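Local structure of Baccell_00875 (Bacteroides cellulosilyticus DSM 14838, 5NO8) at residues Tyr487-Ile492 with Pro534-Asn539. The protein probably cleaves the rhamnose caps from complex arabinogalactan proteins by lyase action at L-rhamnose linked to glucuronic acid. Residues are numbered along the deposited sequence; the frame is centred on the assembly and turned at random.
Sequences YGFYAI and PAHEVN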
ATOM      1  N   TYR A 487      19.179  17.838 -11.616  1.00 34.10           N
ATOM      2  CA  TYR A 487      18.241  18.489 -10.705  1.00 37.69           C
ATOM      3  C   TYR A 487      16.810  17.931 -10.667  1.00 37.22           C
ATOM      4  O   TYR A 487      16.041  18.289  -9.790  1.00 42.75           O
ATOM      5  CB  TYR A 487      18.230  19.986 -11.016  1.00 39.21           C
ATOM      6  CG  TYR A 487      19.532  20.608 -10.587  1.00 43.22           C
ATOM      7  CD1 TYR A 487      19.761  20.896  -9.247  1.00 42.43           C
ATOM      8  CD2 TYR A 487      20.565  20.833 -11.495  1.00 43.31           C
ATOM      9  CE1 TYR A 487      20.965  21.430  -8.822  1.00 44.41           C
ATOM     10  CE2 TYR A 487      21.780  21.370 -11.078  1.00 44.96           C
ATOM     11  CZ  TYR A 487      21.967  21.671  -9.736  1.00 45.88           C
ATOM     12  OH  TYR A 487      23.149  22.196  -9.274  1.00 45.92           O
ATOM     13  N   GLY A 488      16.460  17.040 -11.579  1.00 38.11           N
ATOM     14  CA  GLY A 488      15.075  16.556 -11.683  1.00 37.29           C
ATOM     15  C   GLY A 488      14.880  15.109 -11.281  1.00 37.60           C
ATOM     16  O   GLY A 488      13.944  14.471 -11.777  1.00 40.22           O
ATOM     17  N   PHE A 489      15.752  14.576 -10.411  1.00 34.77           N
ATOM     18  CA  PHE A 489      15.610  13.201  -9.912  1.00 33.45           C
ATOM     19  C   PHE A 489      14.636  13.270  -8.728  1.00 31.37           C
ATOM     20  O   PHE A 489      14.844  14.049  -7.790  1.00 30.39           O
ATOM     21  CB  PHE A 489      16.975  12.634  -9.496  1.00 35.53           C
ATOM     22  CG  PHE A 489      17.016  11.122  -9.328  1.00 37.36           C
ATOM     23  CD1 PHE A 489      16.457  10.502  -8.199  1.00 38.16           C
ATOM     24  CD2 PHE A 489      17.678  10.321 -10.254  1.00 37.86           C
ATOM     25  CE1 PHE A 489      16.526   9.119  -8.032  1.00 37.64           C
ATOM     26  CE2 PHE A 489      17.759   8.946 -10.089  1.00 38.25           C
ATOM     27  CZ  PHE A 489      17.174   8.337  -8.980  1.00 39.94           C
ATOM     28  N   TYR A 490      13.588  12.452  -8.767  1.00 30.11           N
ATOM     29  CA  TYR A 490      12.529  12.466  -7.758  1.00 28.18           C
ATOM     30  C   TYR A 490      12.911  11.531  -6.611  1.00 28.50           C
ATOM     31  O   TYR A 490      12.252  10.506  -6.348  1.00 31.77           O
ATOM     32  CB  TYR A 490      11.200  12.051  -8.367  1.00 28.20           C
ATOM     33  CG  TYR A 490      10.563  13.098  -9.249  1.00 27.61           C
ATOM     34  CD1 TYR A 490      11.153  13.505 -10.451  1.00 26.82           C
ATOM     35  CD2 TYR A 490       9.363  13.679  -8.884  1.00 27.14           C
ATOM     36  CE1 TYR A 490      10.548  14.483 -11.244  1.00 27.73           C
ATOM     37  CE2 TYR A 490       8.747  14.650  -9.670  1.00 28.32           C
ATOM     38  CZ  TYR A 490       9.346  15.052 -10.855  1.00 27.46           C
ATOM     39  OH  TYR A 490       8.702  16.020 -11.620  1.00 27.49           O
ATOM     40  N   ALA A 491      13.947  11.911  -5.892  1.00 23.89           N
ATOM     41  CA  ALA A 491      14.516  11.034  -4.868  1.00 24.24           C
ATOM     42  C   ALA A 491      13.620  11.075  -3.636  1.00 22.24           C
ATOM     43  O   ALA A 491      12.965  12.080  -3.380  1.00 22.16           O
ATOM     44  CB  ALA A 491      15.919  11.499  -4.504  1.00 24.30           C
ATOM     45  N   ILE A 492      13.646   9.987  -2.866  1.00 22.29           N
ATOM     46  CA  ILE A 492      12.869   9.877  -1.651  1.00 22.37           C
ATOM     47  C   ILE A 492      13.628  10.519  -0.477  1.00 21.57           C
ATOM     48  O   ILE A 492      14.804  10.207  -0.227  1.00 23.06           O
ATOM     49  CB  ILE A 492      12.588   8.406  -1.311  1.00 23.11           C
ATOM     50  CG1 ILE A 492      11.759   7.748  -2.428  1.00 23.75           C
ATOM     51  CG2 ILE A 492      11.858   8.317   0.034  1.00 23.89           C
ATOM     52  CD1 ILE A 492      11.894   6.247  -2.457  1.00 25.25           C
ATOM     53  N   PRO A 534       8.557  11.682 -14.542  1.00 34.16           N
ATOM     54  CA  PRO A 534       9.417  10.717 -15.223  1.00 35.47           C
ATOM     55  C   PRO A 534       9.377   9.323 -14.578  1.00 35.13           C
ATOM     56  O   PRO A 534       9.105   9.193 -13.365  1.00 33.64           O
ATOM     57  CB  PRO A 534      10.835  11.318 -15.099  1.00 36.28           C
ATOM     58  CG  PRO A 534      10.717  12.573 -14.320  1.00 36.89           C
ATOM     59  CD  PRO A 534       9.333  12.667 -13.763  1.00 37.62           C
ATOM     60  N   ALA A 535       9.645   8.296 -15.379  1.00 31.82           N
ATOM     61  CA  ALA A 535       9.697   6.938 -14.863  1.00 34.09           C
ATOM     62  C   ALA A 535      10.977   6.791 -14.044  1.00 34.26           C
ATOM     63  O   ALA A 535      12.005   7.384 -14.378  1.00 35.48           O
ATOM     64  CB  ALA A 535       9.666   5.920 -15.997  1.00 35.56           C
ATOM     65  N   HIS A 536      10.901   6.029 -12.958  1.00 34.35           N
ATOM     66  CA  HIS A 536      12.087   5.674 -12.177  1.00 34.32           C
ATOM     67  C   HIS A 536      12.158   4.151 -12.151  1.00 35.12           C
ATOM     68  O   HIS A 536      12.175   3.527 -13.210  1.00 33.48           O
ATOM     69  CB  HIS A 536      12.047   6.342 -10.788  1.00 35.97           C
ATOM     70  CG  HIS A 536      12.252   7.825 -10.831  1.00 35.67           C
ATOM     71  ND1 HIS A 536      11.307   8.695 -11.330  1.00 35.97           N
ATOM     72  CD2 HIS A 536      13.304   8.589 -10.449  1.00 37.57           C
ATOM     73  CE1 HIS A 536      11.768   9.931 -11.256  1.00 34.89           C
ATOM     74  NE2 HIS A 536      12.973   9.894 -10.717  1.00 35.83           N
ATOM     75  N   GLU A 537      12.185   3.532 -10.972  1.00 33.84           N
ATOM     76  CA  GLU A 537      12.328   2.086 -10.878  1.00 34.07           C
ATOM     77  C   GLU A 537      10.975   1.393 -11.131  1.00 32.79           C
ATOM     78  O   GLU A 537      10.917   0.208 -11.465  1.00 35.43           O
ATOM     79  CB  GLU A 537      12.986   1.736  -9.535  1.00 35.39           C
ATOM     80  CG  GLU A 537      14.428   2.276  -9.511  1.00 37.97           C
ATOM     81  CD  GLU A 537      15.162   2.153  -8.183  1.00 38.92           C
ATOM     82  OE1 GLU A 537      14.531   1.791  -7.162  1.00 37.22           O
ATOM     83  OE2 GLU A 537      16.386   2.453  -8.171  1.00 37.71           O
ATOM     84  N   VAL A 538       9.896   2.159 -10.987  1.00 29.46           N
ATOM     85  CA  VAL A 538       8.564   1.790 -11.467  1.00 28.85           C
ATOM     86  C   VAL A 538       8.148   2.969 -12.342  1.00 29.21           C
ATOM     87  O   VAL A 538       8.619   4.084 -12.126  1.00 28.27           O
ATOM     88  CB  VAL A 538       7.590   1.588 -10.280  1.00 29.28           C
ATOM     89  CG1 VAL A 538       6.246   1.027 -10.731  1.00 30.38           C
ATOM     90  CG2 VAL A 538       8.213   0.679  -9.219  1.00 28.06           C
ATOM     91  N   ASN A 539       7.282   2.739 -13.330  1.00 28.87           N
ATOM     92  CA  ASN A 539       6.954   3.787 -14.317  1.00 28.63           C
ATOM     93  C   ASN A 539       6.153   4.932 -13.735  1.00 27.95           C
ATOM     94  O   ASN A 539       6.295   6.076 -14.154  1.00 27.72           O
ATOM     95  CB  ASN A 539       6.181   3.222 -15.525  1.00 29.21           C
ATOM     96  CG  ASN A 539       6.968   2.189 -16.317  1.00 30.00           C
ATOM     97  OD1 ASN A 539       6.367   1.298 -16.967  1.00 30.89           O
ATOM     98  ND2 ASN A 539       8.294   2.266 -16.260  1.00 26.62           N
TER
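Pro534 meets the ring of Tyr490 where two interhelical loops of the helical region touch around an aromatic cluster of Phe489, Tyr490 and His536. Its CD lies 3.3 Å from Tyr490 CE1, and the rigid, apolar pyrrolidine crosses the tyrosine side chain at about a right angle. Tyrosine suits its place by offering a broad ring to Pro534 and to Phe526, on which it stacks, and a hydroxyl that hydrogen-bonds to Asn529. Two residues on, with CG anti to its carbonyl carbon (chi1 -70°), the His536 imidazole reaches between Phe489 and Tyr490. Its ND1 donates a weak bond to Pro534 O, 3.0 Å away, leaving NE2 as acceptor for Tyr490 N, the amide of the residue at the centre of an inverse gamma turn. Histidine fits because one flat ring donates to its own loop and accepts from the other. Its CD2 edge meets one flat, apolar face of Phe489, planes at 83°, a T-shaped pair; Tyr449 also packs on both residues. A leucine here would probably leave Tyr490 N without its acceptor, Pro534 O without the ND1 donor and one face of Phe489 without the imidazole edge. The Tyr490 N to His536 NE2 bond is 3.3 Å long, its donor tilted 33° out of the imidazole plane.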